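Local coordinates for protein probable tagatose 6-phosphate kinase (PDB 3TXV) that probably acts in carbohydrate metabolism, with a tentative role as a tagatose-6-phosphate kinase, and belongs to the GatZ/KbaZ-like family of aldolase subunits, at residues V223-F234 against G259-Q270; M374-I382 against A404-L412. All coordinates share one frame; numbering follows the deposited sequence.

Contact 1 is a buried contact, where adjacent parallel barrel strands 223-227 and 261-264 pair and the loops after them fold together. Contact 2 is only partly buried; it joins the chain leaving helix 364-376 to the start of helix 407-424. The centre of contact 1 is about 12 Å, that of contact 2 about 26 Å, from the centre of the chain; the contacts lie on opposite sides of it, share no helix or strand, and have their nearest atoms about 14 Å apart. Their chemistry differs accordingly: a backbone ladder, ring contacts and a histidine-glutamate bond hold contact 1, whereas apolar side chains, a selenomethionine among them, and one backbone hydrogen bond link the segments of contact 2.

Contact 1: residues V223-F234 against G259-Q270; sequences VVGAVVQPGVEF and GMVFEAHSTDYQ
Tyr269 and Phe234 form a T-shaped (edge-to-face) stack, with ring planes at 87° and centroids 5.1 Å apart. The CD2-CE2 edge of the tyrosine approaches one face of the phenylalanine, CE2 standing over the ring centre. Phe234 CG lies between its backbone N and carbonyl carbon (chi1 59°), which turns the ring onto the 266-269 loop; there CE1 comes 3.6 Å from Asp268 CB and also touches Ser266 CB. Replacing Phe234 with an alanine would probably leave the Tyr269 edge without its facing ring and open a gap beside Ser266 and Asp268. Val232 straddles the same loop: CG1 rests 3.4 Å from Gln270 NE2, while CG2 meets the carbonyl oxygen of Ser266. The Gln270 amide is held from outside by Ile240 O and Tyr242 N.

Nearer the strands, methyl groups lie over rings. Val227 CG1 sits 3.6 Å from the His265 ring centroid, 18° off the normal, a CH-pi contact; Val228 CG2 makes another over Phe262, 4.0 Å from its centroid. The bond from His265 NE2 to Glu263 OE2 (2.8 Å) helps set the imidazole's rotation; OE2 lies near the ring plane and accepts through its anti lone pair. Lys127 and Lys287 also form salt bridges with Glu263.

The backbones pair in parallel register, Gly225 with Val261 through Val227 with Glu263. Val261 N donates to Val224 O at 2.9 Å, Glu263 N to Ala226 O, and Val228 N to Glu263 O. Val227 and Glu263 share one sheet face, Ala226 and Phe262 the other. This is the pairing of the sixth and seventh strands of an eight-stranded parallel TIM barrel. His265, just beyond the seventh strand, could with His95 and Glu178 form a metal site, a possibility the geometry suggests but does not confirm.

Contact 2: residues M374-I382 against A404-L412; sequences MSLLDGVAI and APQAKPLAL
Ala407 meets Leu377 at the centre of the apolar part of this contact, their CB atoms 3.9 Å apart and Leu377 CD1 alongside the same methyl. Met374, present as selenomethionine, reaches in from the last turn of helix 364-376. Bends at its second and third torsions (chi2 -49°, chi3 -93°) bring SE to 4.2 Å from Ala407 CB and fold CE back over the backbone of the next residue, 3.5 Å from Lys408 CA. At the other end, Ile382 CD1 touches Leu410 CD1 at 3.8 Å, the two side chains crossing at a slant.

Hydrogen bonding between the segments is confined to the backbone: Ile382 N donates to Pro405 O at 3.0 Å, and the donor nitrogen lies nearly in line with the Pro405 carbonyl, though the bond is bent at the hydrogen (139°). Pro405 centres an inverse gamma turn and Gln406 occupies the N-cap position of the following helix. The Gln406 side chain extends to bring NE2 3.5 Å from Gly379 O, but the angle is too poor for a hydrogen bond. Gly379 belongs to a type II turn, Leu377 to Val380, through which the chain leaves its helix.

Helix 290-310 packs against both segments, Leu303 touching Ile382 and Ala407, while Ile387 of helix 384-390 reaches Ile382, Pro405 and Leu410. Lys408 turns away to a salt bridge with Glu35, tying the start of helix 407-424 to helix 31-43 as well.

Contact 1: residues V223-F234 against G259-Q270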
loop_
_atom_site.group_PDB
_atom_site.type_symbol
_atom_site.label_atom_id
_atom_site.label_comp_id
_atom_site.label_asym_id
_atom_site.label_seq_id
_atom_site.Cartn_x
_atom_site.Cartn_y
_atom_site.Cartn_z
ATOM N N VAL A 223 17.255 12.588 -1.990
ATOM C CA VAL A 223 16.628 11.520 -2.747
ATOM C C VAL A 223 17.247 10.230 -2.270
ATOM O O VAL A 223 18.447 9.981 -2.467
ATOM C CB VAL A 223 16.809 11.638 -4.271
ATOM C CG1 VAL A 223 16.400 10.332 -4.953
ATOM C CG2 VAL A 223 15.983 12.789 -4.850
ATOM N N VAL A 224 16.434 9.399 -1.629
ATOM C CA VAL A 224 16.974 8.261 -0.913
ATOM C C VAL A 224 16.716 6.951 -1.614
ATOM O O VAL A 224 17.160 5.896 -1.130
ATOM C CB VAL A 224 16.484 8.216 0.542
ATOM C CG1 VAL A 224 17.013 9.413 1.309
ATOM C CG2 VAL A 224 14.996 8.187 0.612
ATOM N N GLY A 225 16.033 6.994 -2.762
ATOM C CA GLY A 225 15.741 5.750 -3.462
ATOM C C GLY A 225 15.016 5.847 -4.773
ATOM O O GLY A 225 14.422 6.881 -5.086
ATOM N N ALA A 226 15.055 4.762 -5.548
ATOM C CA ALA A 226 14.297 4.700 -6.794
ATOM C C ALA A 226 13.384 3.468 -6.877
ATOM O O ALA A 226 13.718 2.416 -6.341
ATOM C CB ALA A 226 15.243 4.754 -7.992
ATOM N N VAL A 227 12.244 3.602 -7.560
ATOM C CA VAL A 227 11.378 2.449 -7.825
ATOM C C VAL A 227 11.904 1.579 -8.979
ATOM O O VAL A 227 12.154 2.069 -10.091
ATOM C CB VAL A 227 9.941 2.861 -8.154
ATOM C CG1 VAL A 227 8.975 1.810 -7.636
ATOM C CG2 VAL A 227 9.617 4.185 -7.522
ATOM N N VAL A 228 12.083 0.293 -8.718
ATOM C CA VAL A 228 12.657 -0.587 -9.731
ATOM C C VAL A 228 11.970 -1.927 -9.684
ATOM O O VAL A 228 11.473 -2.319 -8.631
ATOM C CB VAL A 228 14.190 -0.745 -9.559
ATOM C CG1 VAL A 228 14.853 0.644 -9.388
ATOM C CG2 VAL A 228 14.567 -1.693 -8.396
ATOM N N GLN A 229 11.898 -2.610 -10.816
ATOM C CA GLN A 229 11.167 -3.861 -10.870
ATOM C C GLN A 229 12.176 -4.984 -10.707
ATOM O O GLN A 229 12.799 -5.419 -11.674
ATOM C CB GLN A 229 10.343 -3.985 -12.166
ATOM N N PRO A 230 12.344 -5.465 -9.473
ATOM C CA PRO A 230 13.335 -6.494 -9.142
ATOM C C PRO A 230 12.937 -7.912 -9.610
ATOM O O PRO A 230 13.702 -8.865 -9.398
ATOM C CB PRO A 230 13.386 -6.446 -7.611
ATOM C CG PRO A 230 12.140 -5.640 -7.189
ATOM C CD PRO A 230 11.353 -5.310 -8.402
ATOM N N GLY A 231 11.757 -8.031 -10.237
ATOM C CA GLY A 231 11.221 -9.304 -10.710
ATOM C C GLY A 231 10.389 -9.961 -9.616
ATOM O O GLY A 231 10.744 -11.020 -9.096
ATOM N N VAL A 232 9.309 -9.292 -9.208
ATOM C CA VAL A 232 8.238 -9.925 -8.441
ATOM C C VAL A 232 6.963 -9.497 -9.118
ATOM O O VAL A 232 6.767 -8.309 -9.322
ATOM C CB VAL A 232 8.205 -9.490 -6.953
ATOM C CG1 VAL A 232 9.406 -10.046 -6.193
ATOM C CG2 VAL A 232 8.071 -7.964 -6.810
ATOM N N GLU A 233 6.127 -10.456 -9.522
ATOM C CA GLU A 233 4.771 -10.165 -9.993
ATOM C C GLU A 233 3.824 -10.963 -9.081
ATOM O O GLU A 233 4.276 -11.847 -8.340
ATOM C CB GLU A 233 4.577 -10.512 -11.505
ATOM C CG GLU A 233 5.569 -9.875 -12.575
ATOM C CD GLU A 233 4.878 -9.285 -13.891
ATOM O OE1 GLU A 233 5.490 -8.460 -14.624
ATOM O OE2 GLU A 233 3.695 -9.609 -14.187
ATOM N N PHE A 234 2.529 -10.641 -9.100
ATOM C CA PHE A 234 1.480 -11.598 -8.656
ATOM C C PHE A 234 0.233 -11.490 -9.535
ATOM O O PHE A 234 -0.115 -10.405 -9.992
ATOM C CB PHE A 234 1.127 -11.458 -7.171
ATOM C CG PHE A 234 0.637 -10.109 -6.792
ATOM C CD1 PHE A 234 1.494 -9.196 -6.197
ATOM C CD2 PHE A 234 -0.688 -9.745 -7.021
ATOM C CE1 PHE A 234 1.044 -7.925 -5.858
ATOM C CE2 PHE A 234 -1.165 -8.475 -6.698
ATOM C CZ PHE A 234 -0.311 -7.561 -6.124
ATOM N N GLY A 259 24.085 6.679 -0.913
ATOM C CA GLY A 259 22.989 7.173 -0.067
ATOM C C GLY A 259 21.635 6.911 -0.695
ATOM O O GLY A 259 20.731 7.748 -0.617
HETATM N N MSE A 260 21.511 5.741 -1.326
HETATM C CA MSE A 260 20.328 5.377 -2.078
HETATM C C MSE A 260 20.067 3.909 -1.968
HETATM O O MSE A 260 20.975 3.103 -2.130
HETATM C CB MSE A 260 20.503 5.739 -3.545
HETATM C CG MSE A 260 20.068 7.148 -3.847
HETATM SE SE MSE A 260 19.820 7.422 -5.743
HETATM C CE MSE A 260 18.424 6.077 -6.066
ATOM N N VAL A 261 18.815 3.558 -1.709
ATOM C CA VAL A 261 18.390 2.160 -1.748
ATOM C C VAL A 261 17.349 2.001 -2.846
ATOM O O VAL A 261 16.896 2.993 -3.406
ATOM C CB VAL A 261 17.787 1.743 -0.400
ATOM C CG1 VAL A 261 18.782 1.997 0.726
ATOM C CG2 VAL A 261 16.517 2.515 -0.136
ATOM N N PHE A 262 16.951 0.765 -3.142
ATOM C CA PHE A 262 15.753 0.542 -3.974
ATOM C C PHE A 262 14.428 0.401 -3.207
ATOM O O PHE A 262 14.346 -0.343 -2.240
ATOM C CB PHE A 262 15.935 -0.661 -4.875
ATOM C CG PHE A 262 16.986 -0.471 -5.909
ATOM C CD1 PHE A 262 17.161 0.766 -6.517
ATOM C CD2 PHE A 262 17.792 -1.540 -6.304
ATOM C CE1 PHE A 262 18.140 0.941 -7.496
ATOM C CE2 PHE A 262 18.764 -1.381 -7.262
ATOM C CZ PHE A 262 18.940 -0.142 -7.862
ATOM N N GLU A 263 13.408 1.131 -3.648
ATOM C CA GLU A 263 12.032 0.830 -3.300
ATOM C C GLU A 263 11.493 -0.209 -4.250
ATOM O O GLU A 263 11.654 -0.107 -5.494
ATOM C CB GLU A 263 11.173 2.064 -3.426
ATOM C CG GLU A 263 9.743 1.848 -3.027
ATOM C CD GLU A 263 9.044 3.130 -2.586
ATOM O OE1 GLU A 263 9.556 3.832 -1.673
ATOM O OE2 GLU A 263 7.958 3.421 -3.149
ATOM N N ALA A 264 10.858 -1.223 -3.672
ATOM C CA ALA A 264 10.194 -2.247 -4.484
ATOM C C ALA A 264 8.682 -2.302 -4.236
ATOM O O ALA A 264 8.219 -2.332 -3.089
ATOM C CB ALA A 264 10.856 -3.603 -4.303
ATOM N N HIS A 265 7.917 -2.273 -5.323
ATOM C CA HIS A 265 6.461 -2.364 -5.224
ATOM C C HIS A 265 6.034 -3.793 -5.524
ATOM O O HIS A 265 6.734 -4.513 -6.221
ATOM C CB HIS A 265 5.776 -1.398 -6.206
ATOM C CG HIS A 265 5.957 0.058 -5.875
ATOM N ND1 HIS A 265 5.136 1.044 -6.395
ATOM C CD2 HIS A 265 6.847 0.694 -5.071
ATOM C CE1 HIS A 265 5.524 2.221 -5.929
ATOM N NE2 HIS A 265 6.564 2.038 -5.132
ATOM N N SER A 266 4.885 -4.191 -4.993
ATOM C CA SER A 266 4.287 -5.506 -5.263
ATOM C C SER A 266 5.076 -6.658 -4.650
ATOM O O SER A 266 5.231 -7.728 -5.255
ATOM C CB SER A 266 4.044 -5.743 -6.781
ATOM O OG SER A 266 3.778 -4.531 -7.453
ATOM N N THR A 267 5.555 -6.441 -3.439
ATOM C CA THR A 267 6.191 -7.505 -2.666
ATOM C C THR A 267 5.112 -8.346 -2.040
ATOM O O THR A 267 5.425 -9.331 -1.371
ATOM C CB THR A 267 6.998 -6.952 -1.482
ATOM O OG1 THR A 267 6.139 -6.120 -0.678
ATOM C CG2 THR A 267 8.256 -6.156 -1.963
ATOM N N ASP A 268 3.852 -7.926 -2.214
ATOM C CA ASP A 268 2.688 -8.629 -1.683
ATOM C C ASP A 268 2.737 -10.103 -1.972
ATOM O O ASP A 268 3.141 -10.507 -3.077
ATOM C CB ASP A 268 1.432 -8.051 -2.276
ATOM C CG ASP A 268 1.199 -6.628 -1.829
ATOM O OD1 ASP A 268 1.863 -5.705 -2.372
ATOM O OD2 ASP A 268 0.352 -6.436 -0.926
ATOM N N TYR A 269 2.360 -10.895 -0.960
ATOM C CA TYR A 269 2.245 -12.365 -1.033
ATOM C C TYR A 269 3.566 -13.060 -1.208
ATOM O O TYR A 269 3.578 -14.249 -1.486
ATOM C CB TYR A 269 1.277 -12.849 -2.154
ATOM C CG TYR A 269 -0.011 -12.085 -2.227
ATOM C CD1 TYR A 269 -0.933 -12.159 -1.190
ATOM C CD2 TYR A 269 -0.288 -11.263 -3.299
ATOM C CE1 TYR A 269 -2.110 -11.422 -1.189
ATOM C CE2 TYR A 269 -1.472 -10.507 -3.331
ATOM C CZ TYR A 269 -2.387 -10.602 -2.256
ATOM O OH TYR A 269 -3.573 -9.912 -2.253
ATOM N N GLN A 270 4.682 -12.358 -1.089
ATOM C CA GLN A 270 5.967 -13.047 -1.288
ATOM C C GLN A 270 6.294 -13.894 -0.043
ATOM O O GLN A 270 5.826 -13.565 1.053
ATOM C CB GLN A 270 7.094 -12.057 -1.637
ATOM C CG GLN A 270 6.997 -11.448 -3.019
ATOM C CD GLN A 270 7.628 -12.309 -4.128
ATOM O OE1 GLN A 270 8.647 -12.943 -3.936
ATOM N NE2 GLN A 270 7.021 -12.307 -5.284
#

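Contact 2: residues M374-I382 against A404-L412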
loop_
_atom_site.group_PDB
_atom_site.type_symbol
_atom_site.label_atom_id
_atom_site.label_comp_id
_atom_site.label_asym_id
_atom_site.label_seq_id
_atom_site.Cartn_x
_atom_site.Cartn_y
_atom_site.Cartn_z
HETATM N N MSE A 374 -19.264 -7.529 13.317
HETATM C CA MSE A 374 -18.330 -7.274 14.412
HETATM C C MSE A 374 -19.025 -7.150 15.760
HETATM O O MSE A 374 -18.461 -7.549 16.790
HETATM C CB MSE A 374 -17.483 -6.022 14.157
HETATM C CG MSE A 374 -16.443 -6.226 13.078
HETATM SE SE MSE A 374 -15.462 -7.862 13.401
HETATM C CE MSE A 374 -14.044 -7.052 14.382
ATOM N N SER A 375 -20.236 -6.602 15.744
ATOM C CA SER A 375 -20.923 -6.270 16.963
ATOM C C SER A 375 -21.758 -7.471 17.396
ATOM O O SER A 375 -22.069 -7.651 18.577
ATOM C CB SER A 375 -21.780 -5.018 16.768
ATOM O OG SER A 375 -23.056 -5.345 16.243
ATOM N N LEU A 376 -22.121 -8.302 16.433
ATOM C CA LEU A 376 -22.783 -9.545 16.753
ATOM C C LEU A 376 -21.802 -10.526 17.402
ATOM O O LEU A 376 -22.239 -11.482 18.057
ATOM C CB LEU A 376 -23.376 -10.144 15.506
ATOM C CG LEU A 376 -23.938 -11.543 15.600
ATOM C CD1 LEU A 376 -25.128 -11.459 16.502
ATOM C CD2 LEU A 376 -24.333 -12.011 14.224
ATOM N N LEU A 377 -20.492 -10.289 17.257
ATOM C CA LEU A 377 -19.499 -11.154 17.917
ATOM C C LEU A 377 -18.783 -10.490 19.111
ATOM O O LEU A 377 -17.890 -11.081 19.720
ATOM C CB LEU A 377 -18.509 -11.721 16.895
ATOM C CG LEU A 377 -19.073 -12.624 15.779
ATOM C CD1 LEU A 377 -18.018 -12.898 14.718
ATOM C CD2 LEU A 377 -19.636 -13.928 16.276
ATOM N N ASP A 378 -19.202 -9.264 19.432
ATOM C CA ASP A 378 -18.702 -8.485 20.568
ATOM C C ASP A 378 -18.935 -9.230 21.872
ATOM O O ASP A 378 -20.065 -9.601 22.192
ATOM C CB ASP A 378 -19.488 -7.176 20.640
ATOM C CG ASP A 378 -18.779 -6.065 21.459
ATOM O OD1 ASP A 378 -19.466 -5.066 21.783
ATOM O OD2 ASP A 378 -17.556 -6.147 21.753
ATOM N N GLY A 379 -17.857 -9.439 22.621
ATOM C CA GLY A 379 -17.902 -10.170 23.887
ATOM C C GLY A 379 -17.847 -11.680 23.741
ATOM O O GLY A 379 -17.482 -12.405 24.694
ATOM N N VAL A 380 -18.209 -12.160 22.550
ATOM C CA VAL A 380 -18.344 -13.588 22.319
ATOM C C VAL A 380 -16.984 -14.228 22.263
ATOM O O VAL A 380 -16.157 -13.857 21.447
ATOM C CB VAL A 380 -19.147 -13.908 21.040
ATOM C CG1 VAL A 380 -19.366 -15.398 20.906
ATOM C CG2 VAL A 380 -20.500 -13.204 21.043
ATOM N N ALA A 381 -16.753 -15.176 23.161
ATOM C CA ALA A 381 -15.536 -15.960 23.139
ATOM C C ALA A 381 -15.688 -17.082 22.122
ATOM O O ALA A 381 -16.355 -18.075 22.392
ATOM C CB ALA A 381 -15.254 -16.521 24.501
ATOM N N ILE A 382 -15.072 -16.928 20.952
ATOM C CA ILE A 382 -15.106 -17.985 19.950
ATOM C C ILE A 382 -14.350 -19.235 20.432
ATOM O O ILE A 382 -13.220 -19.159 20.955
ATOM C CB ILE A 382 -14.603 -17.497 18.576
ATOM C CG1 ILE A 382 -15.530 -16.394 18.048
ATOM C CG2 ILE A 382 -14.535 -18.656 17.569
ATOM C CD1 ILE A 382 -14.839 -15.353 17.196
ATOM N N ALA A 404 -6.196 -13.376 21.549
ATOM C CA ALA A 404 -7.464 -13.632 22.195
ATOM C C ALA A 404 -8.455 -14.206 21.171
ATOM O O ALA A 404 -8.535 -13.702 20.057
ATOM C CB ALA A 404 -8.013 -12.346 22.839
ATOM N N PRO A 405 -9.293 -15.135 21.554
ATOM C CA PRO A 405 -10.296 -15.639 20.654
ATOM C C PRO A 405 -11.521 -14.800 20.597
ATOM O O PRO A 405 -12.567 -15.307 20.846
ATOM C CB PRO A 405 -10.698 -16.918 21.331
ATOM C CG PRO A 405 -10.207 -16.825 22.614
ATOM C CD PRO A 405 -8.960 -16.153 22.522
ATOM N N GLN A 406 -11.388 -13.556 20.185
ATOM C CA GLN A 406 -12.505 -12.663 20.006
ATOM C C GLN A 406 -12.341 -12.060 18.626
ATOM O O GLN A 406 -11.268 -12.038 18.108
ATOM C CB GLN A 406 -12.543 -11.641 21.117
ATOM C CG GLN A 406 -12.472 -12.259 22.480
ATOM C CD GLN A 406 -13.146 -11.446 23.555
ATOM O OE1 GLN A 406 -12.836 -10.289 23.759
ATOM N NE2 GLN A 406 -14.039 -12.063 24.272
ATOM N N ALA A 407 -13.405 -11.600 18.006
ATOM C CA ALA A 407 -13.369 -11.270 16.595
ATOM C C ALA A 407 -12.400 -10.197 16.106
ATOM O O ALA A 407 -11.750 -10.389 15.120
ATOM C CB ALA A 407 -14.760 -10.961 16.136
ATOM N N LYS A 408 -12.292 -9.086 16.790
ATOM C CA LYS A 408 -11.340 -8.010 16.422
ATOM C C LYS A 408 -9.891 -8.434 16.663
ATOM O O LYS A 408 -9.018 -8.183 15.813
ATOM C CB LYS A 408 -11.680 -6.731 17.202
ATOM C CG LYS A 408 -11.172 -5.408 16.654
ATOM C CD LYS A 408 -10.042 -4.869 17.526
ATOM C CE LYS A 408 -10.259 -3.379 17.903
ATOM N NZ LYS A 408 -9.917 -2.412 16.815
ATOM N N PRO A 409 -9.613 -9.068 17.819
ATOM C CA PRO A 409 -8.274 -9.625 17.932
ATOM C C PRO A 409 -7.960 -10.652 16.844
ATOM O O PRO A 409 -6.823 -10.731 16.390
ATOM C CB PRO A 409 -8.295 -10.281 19.321
ATOM C CG PRO A 409 -9.164 -9.367 20.116
ATOM C CD PRO A 409 -10.267 -8.970 19.145
ATOM N N LEU A 410 -8.947 -11.425 16.415
ATOM C CA LEU A 410 -8.686 -12.382 15.355
ATOM C C LEU A 410 -8.475 -11.699 13.993
ATOM O O LEU A 410 -7.691 -12.179 13.147
ATOM C CB LEU A 410 -9.750 -13.474 15.323
ATOM C CG LEU A 410 -9.741 -14.439 16.524
ATOM C CD1 LEU A 410 -11.040 -15.197 16.613
ATOM C CD2 LEU A 410 -8.550 -15.416 16.492
ATOM N N ALA A 411 -9.115 -10.555 13.804
ATOM C CA ALA A 411 -8.861 -9.753 12.617
ATOM C C ALA A 411 -7.458 -9.123 12.641
ATOM O O ALA A 411 -6.721 -9.299 11.705
ATOM C CB ALA A 411 -9.961 -8.701 12.433
ATOM N N LEU A 412 -7.066 -8.408 13.701
ATOM C CA LEU A 412 -5.661 -7.936 13.804
ATOM C C LEU A 412 -4.659 -9.074 13.640
ATOM O O LEU A 412 -3.650 -8.951 12.969
ATOM C CB LEU A 412 -5.389 -7.280 15.143
ATOM C CG LEU A 412 -5.772 -5.841 15.513
ATOM C CD1 LEU A 412 -6.723 -5.140 14.508
ATOM C CD2 LEU A 412 -6.357 -5.824 16.955
#